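Local coordinates for protein fumarate lyase (Mesorhizobium sp., PDB 3C8T) that belongs to the fumarate lyase superfamily, largely helical enzymes that assemble as tetramers around a core of long packed helices, at residues I123-L134 against W167-L178; T234-S242 against A293-T301. One frame throughout, in Å; residues are numbered along the deposited sequence.

Contact 1. Residues I123-L134 against W167-L178; sequences ISRRIESVRKAL and WLSAFDRHAARL
The helical segments 123-134 and 167-178 run roughly antiparallel, their axes 9.4 Å apart at closest approach and crossing at -152°, which brings Leu134 opposite Leu168 and Ile127 opposite Ala175. Ile127 is a knob in the hole formed by Phe171, His174, Ala175 and Leu178, where the small alanine leaves room for a branched side chain. One methyl of Val130, CG1, stands over the centre of the Phe171 ring, 3.9 Å from the centroid, a CH-pi contact. Leu134 forks: CD1 packs on Phe171, while CD2 meets the edge of the Trp167 indole, 3.6 Å from its CE3. On the more exposed flank Arg131 bends at chi3 (76°) and lays its guanidinium side-on to Asp172. Arg131 NE and NH2 both bond to Asp172 OD1, at 2.9 and 3.0 Å, with the carboxylate turned 81° from the guanidinium plane. Arg131 NH1 bonds to Glu128 OE1, one turn earlier in the same helix, at 2.8 Å, so charges at two edges fix the group's rotation while Ala175 CB lies against one face. Asp172 OD2 makes a second salt bridge, to Arg443. Such antiparallel neighbours build the long-helix bundle of the fumarate lyase superfamily.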
loop_
_atom_site.group_PDB
_atom_site.type_symbol
_atom_site.label_atom_id
_atom_site.label_comp_id
_atom_site.label_asym_id
_atom_site.label_seq_id
_atom_site.Cartn_x
_atom_site.Cartn_y
_atom_site.Cartn_z
ATOM N N ILE A 123 -17.629 -17.073 4.068
ATOM C CA ILE A 123 -17.242 -16.465 2.789
ATOM C C ILE A 123 -17.794 -17.254 1.583
ATOM O O ILE A 123 -18.357 -16.677 0.662
ATOM C CB ILE A 123 -15.692 -16.332 2.663
ATOM C CG1 ILE A 123 -15.145 -15.331 3.695
ATOM C CG2 ILE A 123 -15.294 -15.972 1.235
ATOM C CD1 ILE A 123 -15.677 -13.889 3.579
ATOM N N SER A 124 -17.638 -18.574 1.600
ATOM C CA SER A 124 -18.122 -19.400 0.508
ATOM C C SER A 124 -19.638 -19.244 0.290
ATOM O O SER A 124 -20.112 -19.118 -0.846
ATOM C CB SER A 124 -17.736 -20.858 0.774
ATOM O OG SER A 124 -18.326 -21.707 -0.186
ATOM N N ARG A 125 -20.387 -19.254 1.397
ATOM C CA ARG A 125 -21.828 -19.061 1.433
ATOM C C ARG A 125 -22.216 -17.696 0.796
ATOM O O ARG A 125 -23.162 -17.597 0.026
ATOM C CB ARG A 125 -22.205 -19.069 2.921
ATOM C CG ARG A 125 -23.474 -19.652 3.292
ATOM C CD ARG A 125 -24.375 -18.558 3.848
ATOM N NE ARG A 125 -24.200 -18.166 5.253
ATOM C CZ ARG A 125 -24.637 -16.982 5.688
ATOM N NH1 ARG A 125 -25.234 -16.168 4.828
ATOM N NH2 ARG A 125 -24.529 -16.609 6.953
ATOM N N ARG A 126 -21.479 -16.640 1.115
ATOM C CA ARG A 126 -21.789 -15.322 0.556
ATOM C C ARG A 126 -21.420 -15.233 -0.943
ATOM O O ARG A 126 -22.144 -14.622 -1.749
ATOM C CB ARG A 126 -21.130 -14.205 1.365
ATOM C CG ARG A 126 -21.371 -14.274 2.864
ATOM C CD ARG A 126 -21.492 -12.864 3.361
ATOM N NE ARG A 126 -21.745 -12.751 4.786
ATOM C CZ ARG A 126 -22.954 -12.745 5.347
ATOM N NH1 ARG A 126 -24.043 -12.892 4.616
ATOM N NH2 ARG A 126 -23.055 -12.638 6.658
ATOM N N ILE A 127 -20.327 -15.859 -1.320
ATOM C CA ILE A 127 -19.941 -15.939 -2.734
ATOM C C ILE A 127 -21.003 -16.725 -3.546
ATOM O O ILE A 127 -21.382 -16.326 -4.642
ATOM C CB ILE A 127 -18.521 -16.545 -2.897
ATOM C CG1 ILE A 127 -17.420 -15.561 -2.422
ATOM C CG2 ILE A 127 -18.302 -17.047 -4.359
ATOM C CD1 ILE A 127 -15.932 -16.116 -2.658
ATOM N N GLU A 128 -21.524 -17.825 -2.990
ATOM C CA GLU A 128 -22.634 -18.551 -3.628
ATOM C C GLU A 128 -23.952 -17.738 -3.758
ATOM O O GLU A 128 -24.576 -17.794 -4.810
ATOM C CB GLU A 128 -22.875 -19.909 -2.944
ATOM C CG GLU A 128 -21.614 -20.814 -2.968
ATOM C CD GLU A 128 -21.012 -20.991 -4.393
ATOM O OE1 GLU A 128 -19.941 -20.422 -4.710
ATOM O OE2 GLU A 128 -21.637 -21.701 -5.206
ATOM N N SER A 129 -24.370 -16.990 -2.729
ATOM C CA SER A 129 -25.487 -16.057 -2.909
ATOM C C SER A 129 -25.208 -14.986 -3.946
ATOM O O SER A 129 -26.109 -14.639 -4.705
ATOM C CB SER A 129 -25.892 -15.344 -1.613
ATOM O OG SER A 129 -26.042 -16.271 -0.579
ATOM N N VAL A 130 -23.995 -14.422 -3.945
ATOM C CA VAL A 130 -23.607 -13.428 -4.972
ATOM C C VAL A 130 -23.805 -14.010 -6.396
ATOM O O VAL A 130 -24.483 -13.388 -7.240
ATOM C CB VAL A 130 -22.184 -12.764 -4.735
ATOM C CG1 VAL A 130 -21.746 -11.894 -5.942
ATOM C CG2 VAL A 130 -22.240 -11.883 -3.516
ATOM N N ARG A 131 -23.236 -15.202 -6.630
ATOM C CA ARG A 131 -23.359 -15.896 -7.920
ATOM C C ARG A 131 -24.839 -16.126 -8.280
ATOM O O ARG A 131 -25.241 -15.858 -9.418
ATOM C CB ARG A 131 -22.580 -17.220 -7.928
ATOM C CG ARG A 131 -21.092 -17.035 -7.741
ATOM C CD ARG A 131 -20.391 -18.337 -7.404
ATOM N NE ARG A 131 -20.246 -19.170 -8.591
ATOM C CZ ARG A 131 -20.092 -20.496 -8.568
ATOM N NH1 ARG A 131 -20.073 -21.152 -7.403
ATOM N NH2 ARG A 131 -19.947 -21.168 -9.715
ATOM N N LYS A 132 -25.644 -16.588 -7.319
ATOM C CA LYS A 132 -27.090 -16.759 -7.564
ATOM C C LYS A 132 -27.804 -15.480 -8.013
ATOM O O LYS A 132 -28.543 -15.496 -9.010
ATOM C CB LYS A 132 -27.799 -17.357 -6.348
ATOM C CG LYS A 132 -27.771 -18.871 -6.356
ATOM C CD LYS A 132 -28.283 -19.494 -5.032
ATOM C CE LYS A 132 -27.179 -20.350 -4.342
ATOM N NZ LYS A 132 -27.797 -21.505 -3.571
ATOM N N ALA A 133 -27.607 -14.379 -7.291
ATOM C CA ALA A 133 -28.254 -13.133 -7.674
ATOM C C ALA A 133 -27.737 -12.599 -9.021
ATOM O O ALA A 133 -28.495 -12.005 -9.782
ATOM C CB ALA A 133 -28.131 -12.091 -6.557
ATOM N N LEU A 134 -26.471 -12.882 -9.353
ATOM C CA LEU A 134 -25.921 -12.471 -10.633
ATOM C C LEU A 134 -26.475 -13.306 -11.789
ATOM O O LEU A 134 -26.833 -12.744 -12.877
ATOM C CB LEU A 134 -24.385 -12.479 -10.639
ATOM C CG LEU A 134 -23.730 -11.365 -9.822
ATOM C CD1 LEU A 134 -22.200 -11.591 -9.648
ATOM C CD2 LEU A 134 -24.033 -10.012 -10.461
ATOM N N TRP A 167 -19.667 -9.853 -14.612
ATOM C CA TRP A 167 -19.518 -9.788 -13.162
ATOM C C TRP A 167 -19.550 -11.212 -12.594
ATOM O O TRP A 167 -18.714 -11.590 -11.794
ATOM C CB TRP A 167 -20.687 -9.007 -12.550
ATOM C CG TRP A 167 -20.808 -7.540 -12.934
ATOM C CD1 TRP A 167 -19.817 -6.711 -13.418
ATOM C CD2 TRP A 167 -21.958 -6.718 -12.752
ATOM N NE1 TRP A 167 -20.319 -5.427 -13.604
ATOM C CE2 TRP A 167 -21.628 -5.412 -13.193
ATOM C CE3 TRP A 167 -23.257 -6.960 -12.287
ATOM C CZ2 TRP A 167 -22.547 -4.362 -13.170
ATOM C CZ3 TRP A 167 -24.176 -5.920 -12.285
ATOM C CH2 TRP A 167 -23.809 -4.631 -12.731
ATOM N N LEU A 168 -20.535 -12.000 -13.022
ATOM C CA LEU A 168 -20.666 -13.358 -12.580
ATOM C C LEU A 168 -19.405 -14.227 -12.841
ATOM O O LEU A 168 -19.020 -15.049 -11.985
ATOM C CB LEU A 168 -21.895 -13.993 -13.257
ATOM C CG LEU A 168 -22.193 -15.480 -13.005
ATOM C CD1 LEU A 168 -22.285 -15.846 -11.449
ATOM C CD2 LEU A 168 -23.436 -15.948 -13.802
ATOM N N SER A 169 -18.784 -14.055 -14.011
ATOM C CA SER A 169 -17.681 -14.902 -14.424
ATOM C C SER A 169 -16.487 -14.867 -13.476
ATOM O O SER A 169 -15.860 -15.909 -13.226
ATOM C CB SER A 169 -17.235 -14.575 -15.845
ATOM O OG SER A 169 -16.536 -13.347 -15.863
ATOM N N ALA A 170 -16.201 -13.677 -12.970
ATOM C CA ALA A 170 -15.220 -13.428 -11.904
ATOM C C ALA A 170 -15.503 -14.230 -10.625
ATOM O O ALA A 170 -14.571 -14.773 -10.002
ATOM C CB ALA A 170 -15.185 -11.885 -11.560
ATOM N N PHE A 171 -16.772 -14.252 -10.221
ATOM C CA PHE A 171 -17.195 -14.933 -8.974
ATOM C C PHE A 171 -17.218 -16.442 -9.113
ATOM O O PHE A 171 -16.923 -17.163 -8.150
ATOM C CB PHE A 171 -18.509 -14.369 -8.451
ATOM C CG PHE A 171 -18.346 -13.011 -7.886
ATOM C CD1 PHE A 171 -17.826 -12.844 -6.594
ATOM C CD2 PHE A 171 -18.581 -11.881 -8.679
ATOM C CE1 PHE A 171 -17.605 -11.565 -6.080
ATOM C CE2 PHE A 171 -18.345 -10.611 -8.186
ATOM C CZ PHE A 171 -17.872 -10.446 -6.883
ATOM N N ASP A 172 -17.521 -16.918 -10.319
ATOM C CA ASP A 172 -17.287 -18.313 -10.662
ATOM C C ASP A 172 -15.829 -18.646 -10.470
ATOM O O ASP A 172 -15.527 -19.699 -9.940
ATOM C CB ASP A 172 -17.678 -18.587 -12.117
ATOM C CG ASP A 172 -19.206 -18.489 -12.353
ATOM O OD1 ASP A 172 -19.979 -18.675 -11.390
ATOM O OD2 ASP A 172 -19.624 -18.247 -13.503
ATOM N N ARG A 173 -14.902 -17.771 -10.895
ATOM C CA ARG A 173 -13.476 -18.072 -10.674
ATOM C C ARG A 173 -13.073 -17.979 -9.213
ATOM O O ARG A 173 -12.152 -18.683 -8.804
ATOM C CB ARG A 173 -12.520 -17.260 -11.555
ATOM C CG ARG A 173 -12.536 -17.629 -13.035
ATOM C CD ARG A 173 -11.603 -16.705 -13.876
ATOM N NE ARG A 173 -11.983 -15.294 -13.885
ATOM C CZ ARG A 173 -12.639 -14.670 -14.878
ATOM N NH1 ARG A 173 -13.041 -15.338 -15.972
ATOM N NH2 ARG A 173 -12.909 -13.356 -14.778
ATOM N N HIS A 174 -13.739 -17.131 -8.425
ATOM C CA HIS A 174 -13.319 -16.922 -7.031
ATOM C C HIS A 174 -13.734 -18.149 -6.242
ATOM O O HIS A 174 -12.992 -18.585 -5.346
ATOM C CB HIS A 174 -13.924 -15.657 -6.369
ATOM C CG HIS A 174 -13.462 -14.345 -6.965
ATOM N ND1 HIS A 174 -12.135 -14.054 -7.211
ATOM C CD2 HIS A 174 -14.155 -13.224 -7.290
ATOM C CE1 HIS A 174 -12.037 -12.833 -7.710
ATOM N NE2 HIS A 174 -13.252 -12.308 -7.769
ATOM N N ALA A 175 -14.921 -18.690 -6.564
ATOM C CA ALA A 175 -15.385 -19.965 -5.976
ATOM C C ALA A 175 -14.392 -21.082 -6.149
ATOM O O ALA A 175 -14.154 -21.836 -5.197
ATOM C CB ALA A 175 -16.734 -20.383 -6.522
ATOM N N ALA A 176 -13.801 -21.179 -7.343
ATOM C CA ALA A 176 -12.756 -22.159 -7.619
ATOM C C ALA A 176 -11.498 -21.907 -6.761
ATOM O O ALA A 176 -10.941 -22.851 -6.189
ATOM C CB ALA A 176 -12.411 -22.219 -9.114
ATOM N N ARG A 177 -11.062 -20.646 -6.678
ATOM C CA ARG A 177 -9.871 -20.264 -5.864
ATOM C C ARG A 177 -10.033 -20.677 -4.384
ATOM O O ARG A 177 -9.112 -21.231 -3.777
ATOM C CB ARG A 177 -9.595 -18.748 -5.968
ATOM C CG ARG A 177 -9.192 -18.257 -7.362
ATOM C CD ARG A 177 -9.051 -16.741 -7.437
ATOM N NE ARG A 177 -8.652 -16.385 -8.799
ATOM C CZ ARG A 177 -9.423 -15.754 -9.680
ATOM N NH1 ARG A 177 -10.626 -15.312 -9.337
ATOM N NH2 ARG A 177 -8.968 -15.550 -10.905
ATOM N N LEU A 178 -11.221 -20.409 -3.815
ATOM C CA LEU A 178 -11.519 -20.744 -2.414
ATOM C C LEU A 178 -11.228 -22.225 -2.089
ATOM O O LEU A 178 -10.601 -22.550 -1.060
ATOM C CB LEU A 178 -12.977 -20.364 -2.073
ATOM C CG LEU A 178 -13.394 -20.457 -0.577
ATOM C CD1 LEU A 178 -14.510 -19.464 -0.204
ATOM C CD2 LEU A 178 -13.800 -21.862 -0.163
#

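Contact 2. Residues T234-S242 against A293-T301; sequences TVQFLALVS and ARIVRNHAT
Ala293 begins the contact at the C-terminal end of its partner segment: its CB lies against Ser242 O, and its CA packs on Ser242 CB. Alanine suits the place, where the CA atoms of Ala293 and Ser242 are only 4.8 Å apart. The Ala293 carbonyl also joins the helices through a water, which donates one hydrogen to Ala293 O at 2.8 Å and the other to Ala239 O at 2.9 Å. A turn later Val296 is the main wedge. With CG1 anti to its backbone N (chi1 -176°), that methyl presses on the backbone between Leu238 and Ala239, 3.4 Å from Ala239 N, and its approach to Ala239 CA is tighter than usual. Its other methyl, CG2, rests against Ser242 OG. That hydroxyl of Ser242 is turned back on its own helix and donates from OG to Leu238 O at 2.7 Å; Ser242 N reaches the same oxygen from the opposite face of the carbonyl plane, so a buried polar group is satisfied locally. Arg297 offers its CA to Ala239 CB, while its guanidinium leads away to Asp305 of the second and third subunits. His299 and Ala300 then receive Val235, whose CG1 lies over the backbone joining them, 3.7 Å from Ala300 N. Ala300 CB meets Ala239 CB at 3.7 Å and also touches Gln236 CA, an alanine-to-alanine contact that lets the axes, antiparallel at 158°, approach to 8.1 Å. Small residues thus set the spacing and valines press on the opposing backbone. The chemistry implies a seam held by close van der Waals fit, in which the Ser242 hydroxyl is bonded within its own helix and one bridging water supplies the polar link between the two backbones.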
loop_
_atom_site.group_PDB
_atom_site.type_symbol
_atom_site.label_atom_id
_atom_site.label_comp_id
_atom_site.label_asym_id
_atom_site.label_seq_id
_atom_site.Cartn_x
_atom_site.Cartn_y
_atom_site.Cartn_z
ATOM N N THR A 234 -4.662 -16.373 1.943
ATOM C CA THR A 234 -6.083 -16.310 2.279
ATOM C C THR A 234 -6.587 -14.880 2.278
ATOM O O THR A 234 -7.656 -14.586 1.741
ATOM C CB THR A 234 -6.358 -16.977 3.634
ATOM O OG1 THR A 234 -5.929 -18.322 3.538
ATOM C CG2 THR A 234 -7.856 -16.967 3.970
ATOM N N VAL A 235 -5.824 -13.975 2.877
ATOM C CA VAL A 235 -6.254 -12.564 2.880
ATOM C C VAL A 235 -6.104 -11.904 1.489
ATOM O O VAL A 235 -6.900 -11.039 1.113
ATOM C CB VAL A 235 -5.480 -11.799 3.932
ATOM C CG1 VAL A 235 -5.904 -10.311 3.981
ATOM C CG2 VAL A 235 -5.670 -12.507 5.304
ATOM N N GLN A 236 -5.071 -12.287 0.749
ATOM C CA GLN A 236 -4.915 -11.867 -0.632
ATOM C C GLN A 236 -6.148 -12.240 -1.434
ATOM O O GLN A 236 -6.620 -11.423 -2.213
ATOM C CB GLN A 236 -3.672 -12.462 -1.285
ATOM C CG GLN A 236 -2.336 -11.878 -0.837
ATOM C CD GLN A 236 -1.220 -12.164 -1.874
ATOM O OE1 GLN A 236 -0.594 -11.234 -2.398
ATOM N NE2 GLN A 236 -1.004 -13.447 -2.199
ATOM N N PHE A 237 -6.654 -13.465 -1.218
ATOM C CA PHE A 237 -7.848 -13.953 -1.845
ATOM C C PHE A 237 -9.055 -13.071 -1.452
ATOM O O PHE A 237 -9.848 -12.701 -2.300
ATOM C CB PHE A 237 -8.103 -15.440 -1.505
ATOM C CG PHE A 237 -9.548 -15.911 -1.853
ATOM C CD1 PHE A 237 -9.918 -16.159 -3.178
ATOM C CD2 PHE A 237 -10.521 -15.988 -0.876
ATOM C CE1 PHE A 237 -11.222 -16.533 -3.506
ATOM C CE2 PHE A 237 -11.836 -16.371 -1.179
ATOM C CZ PHE A 237 -12.179 -16.643 -2.507
ATOM N N LEU A 238 -9.203 -12.756 -0.165
ATOM C CA LEU A 238 -10.239 -11.803 0.268
ATOM C C LEU A 238 -10.184 -10.483 -0.483
ATOM O O LEU A 238 -11.213 -9.933 -0.870
ATOM C CB LEU A 238 -10.181 -11.539 1.803
ATOM C CG LEU A 238 -10.471 -12.826 2.628
ATOM C CD1 LEU A 238 -10.269 -12.635 4.123
ATOM C CD2 LEU A 238 -11.821 -13.482 2.330
ATOM N N ALA A 239 -8.972 -9.969 -0.636
ATOM C CA ALA A 239 -8.723 -8.744 -1.398
ATOM C C ALA A 239 -9.087 -8.861 -2.882
ATOM O O ALA A 239 -9.541 -7.883 -3.476
ATOM C CB ALA A 239 -7.276 -8.286 -1.232
ATOM N N LEU A 240 -8.913 -10.039 -3.473
ATOM C CA LEU A 240 -9.235 -10.234 -4.902
ATOM C C LEU A 240 -10.750 -10.237 -5.121
ATOM O O LEU A 240 -11.251 -9.584 -6.046
ATOM C CB LEU A 240 -8.620 -11.554 -5.397
ATOM C CG LEU A 240 -8.451 -11.781 -6.905
ATOM C CD1 LEU A 240 -7.211 -11.014 -7.410
ATOM C CD2 LEU A 240 -8.270 -13.278 -7.169
ATOM N N VAL A 241 -11.478 -10.973 -4.269
ATOM C CA VAL A 241 -12.941 -10.945 -4.279
ATOM C C VAL A 241 -13.477 -9.512 -4.103
ATOM O O VAL A 241 -14.401 -9.104 -4.811
ATOM C CB VAL A 241 -13.515 -11.854 -3.189
ATOM C CG1 VAL A 241 -15.045 -11.776 -3.136
ATOM C CG2 VAL A 241 -13.057 -13.277 -3.400
ATOM N N SER A 242 -12.888 -8.757 -3.170
ATOM C CA SER A 242 -13.287 -7.379 -2.867
ATOM C C SER A 242 -13.099 -6.505 -4.099
ATOM O O SER A 242 -13.939 -5.660 -4.398
ATOM C CB SER A 242 -12.467 -6.828 -1.698
ATOM O OG SER A 242 -12.689 -7.667 -0.543
ATOM N N ALA A 293 -13.384 -2.557 -0.044
ATOM C CA ALA A 293 -12.403 -3.100 -0.960
ATOM C C ALA A 293 -10.995 -2.561 -0.776
ATOM O O ALA A 293 -10.026 -3.323 -0.857
ATOM C CB ALA A 293 -12.849 -2.905 -2.400
ATOM N N ARG A 294 -10.869 -1.257 -0.552
ATOM C CA ARG A 294 -9.569 -0.647 -0.241
ATOM C C ARG A 294 -9.020 -1.068 1.120
ATOM O O ARG A 294 -7.803 -1.131 1.288
ATOM C CB ARG A 294 -9.676 0.885 -0.190
ATOM C CG ARG A 294 -9.590 1.589 -1.449
ATOM C CD ARG A 294 -10.483 0.984 -2.496
ATOM N NE ARG A 294 -10.295 1.651 -3.780
ATOM C CZ ARG A 294 -11.254 2.338 -4.386
ATOM N NH1 ARG A 294 -12.448 2.426 -3.819
ATOM N NH2 ARG A 294 -11.025 2.931 -5.554
ATOM N N ILE A 295 -9.902 -1.274 2.104
ATOM C CA ILE A 295 -9.482 -1.661 3.449
ATOM C C ILE A 295 -8.992 -3.123 3.443
ATOM O O ILE A 295 -7.981 -3.466 4.086
ATOM C CB ILE A 295 -10.642 -1.540 4.468
ATOM C CG1 ILE A 295 -11.116 -0.092 4.652
ATOM C CG2 ILE A 295 -10.268 -2.200 5.801
ATOM C CD1 ILE A 295 -10.040 0.828 5.037
ATOM N N VAL A 296 -9.717 -3.985 2.731
ATOM C CA VAL A 296 -9.292 -5.390 2.539
ATOM C C VAL A 296 -7.952 -5.431 1.789
ATOM O O VAL A 296 -7.041 -6.122 2.203
ATOM C CB VAL A 296 -10.361 -6.233 1.787
ATOM C CG1 VAL A 296 -9.898 -7.705 1.700
ATOM C CG2 VAL A 296 -11.668 -6.173 2.543
ATOM N N ARG A 297 -7.824 -4.644 0.715
ATOM C CA ARG A 297 -6.542 -4.498 0.037
ATOM C C ARG A 297 -5.429 -4.147 1.036
ATOM O O ARG A 297 -4.357 -4.717 0.985
ATOM C CB ARG A 297 -6.625 -3.445 -1.060
ATOM C CG ARG A 297 -5.290 -3.205 -1.831
ATOM C CD ARG A 297 -5.278 -1.802 -2.521
ATOM N NE ARG A 297 -5.120 -0.745 -1.514
ATOM C CZ ARG A 297 -5.366 0.565 -1.663
ATOM N NH1 ARG A 297 -5.797 1.084 -2.816
ATOM N NH2 ARG A 297 -5.201 1.361 -0.605
ATOM N N ASN A 298 -5.683 -3.199 1.932
ATOM C CA ASN A 298 -4.698 -2.840 2.969
ATOM C C ASN A 298 -4.400 -4.021 3.894
ATOM O O ASN A 298 -3.260 -4.235 4.262
ATOM C CB ASN A 298 -5.216 -1.688 3.825
ATOM C CG ASN A 298 -5.052 -0.333 3.154
ATOM O OD1 ASN A 298 -4.514 -0.205 2.020
ATOM N ND2 ASN A 298 -5.510 0.697 3.851
ATOM N N HIS A 299 -5.422 -4.785 4.283
ATOM C CA HIS A 299 -5.126 -5.997 5.089
ATOM C C HIS A 299 -4.245 -7.001 4.300
ATOM O O HIS A 299 -3.420 -7.675 4.893
ATOM C CB HIS A 299 -6.397 -6.632 5.683
ATOM C CG HIS A 299 -7.136 -5.711 6.628
ATOM N ND1 HIS A 299 -6.541 -5.151 7.743
ATOM C CD2 HIS A 299 -8.404 -5.231 6.600
ATOM C CE1 HIS A 299 -7.416 -4.374 8.364
ATOM N NE2 HIS A 299 -8.551 -4.403 7.688
ATOM N N ALA A 300 -4.409 -7.091 2.979
ATOM C CA ALA A 300 -3.545 -8.008 2.176
ATOM C C ALA A 300 -2.102 -7.512 2.161
ATOM O O ALA A 300 -1.172 -8.279 2.376
ATOM C CB ALA A 300 -4.092 -8.217 0.724
ATOM N N THR A 301 -1.930 -6.222 1.925
ATOM C CA THR A 301 -0.637 -5.546 2.064
ATOM C C THR A 301 0.071 -5.855 3.386
ATOM O O THR A 301 1.234 -6.263 3.356
ATOM C CB THR A 301 -0.818 -4.044 1.851
ATOM O OG1 THR A 301 -1.463 -3.872 0.589
ATOM C CG2 THR A 301 0.530 -3.308 1.793
HETATM O O HOH W 1 -9.253 -5.103 -2.839
#

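In the fold
Both contacts are buried antiparallel helix pairs near the middle of the chain, their centres about 16 Å apart, and they draw on four different helices: 104-140 with 160-185 in contact 1, 229-255 with 284-306 in contact 2. The pairs are packed together, Phe237 and Leu240 lying against His174 and Arg177. Contact 2 is buried throughout and lies deeper in the tetramer, with three other subunits within reach; contact 1 has a partly exposed flank and meets one. Contact 1 keeps bulky side chains and wider spacing, whereas contact 2 relies on small residues. Arg297 reaches Asp305 of two other subunits, as Arg173 and Arg177 reach the second subunit; only contact 1 has an ionic bond between its own segments.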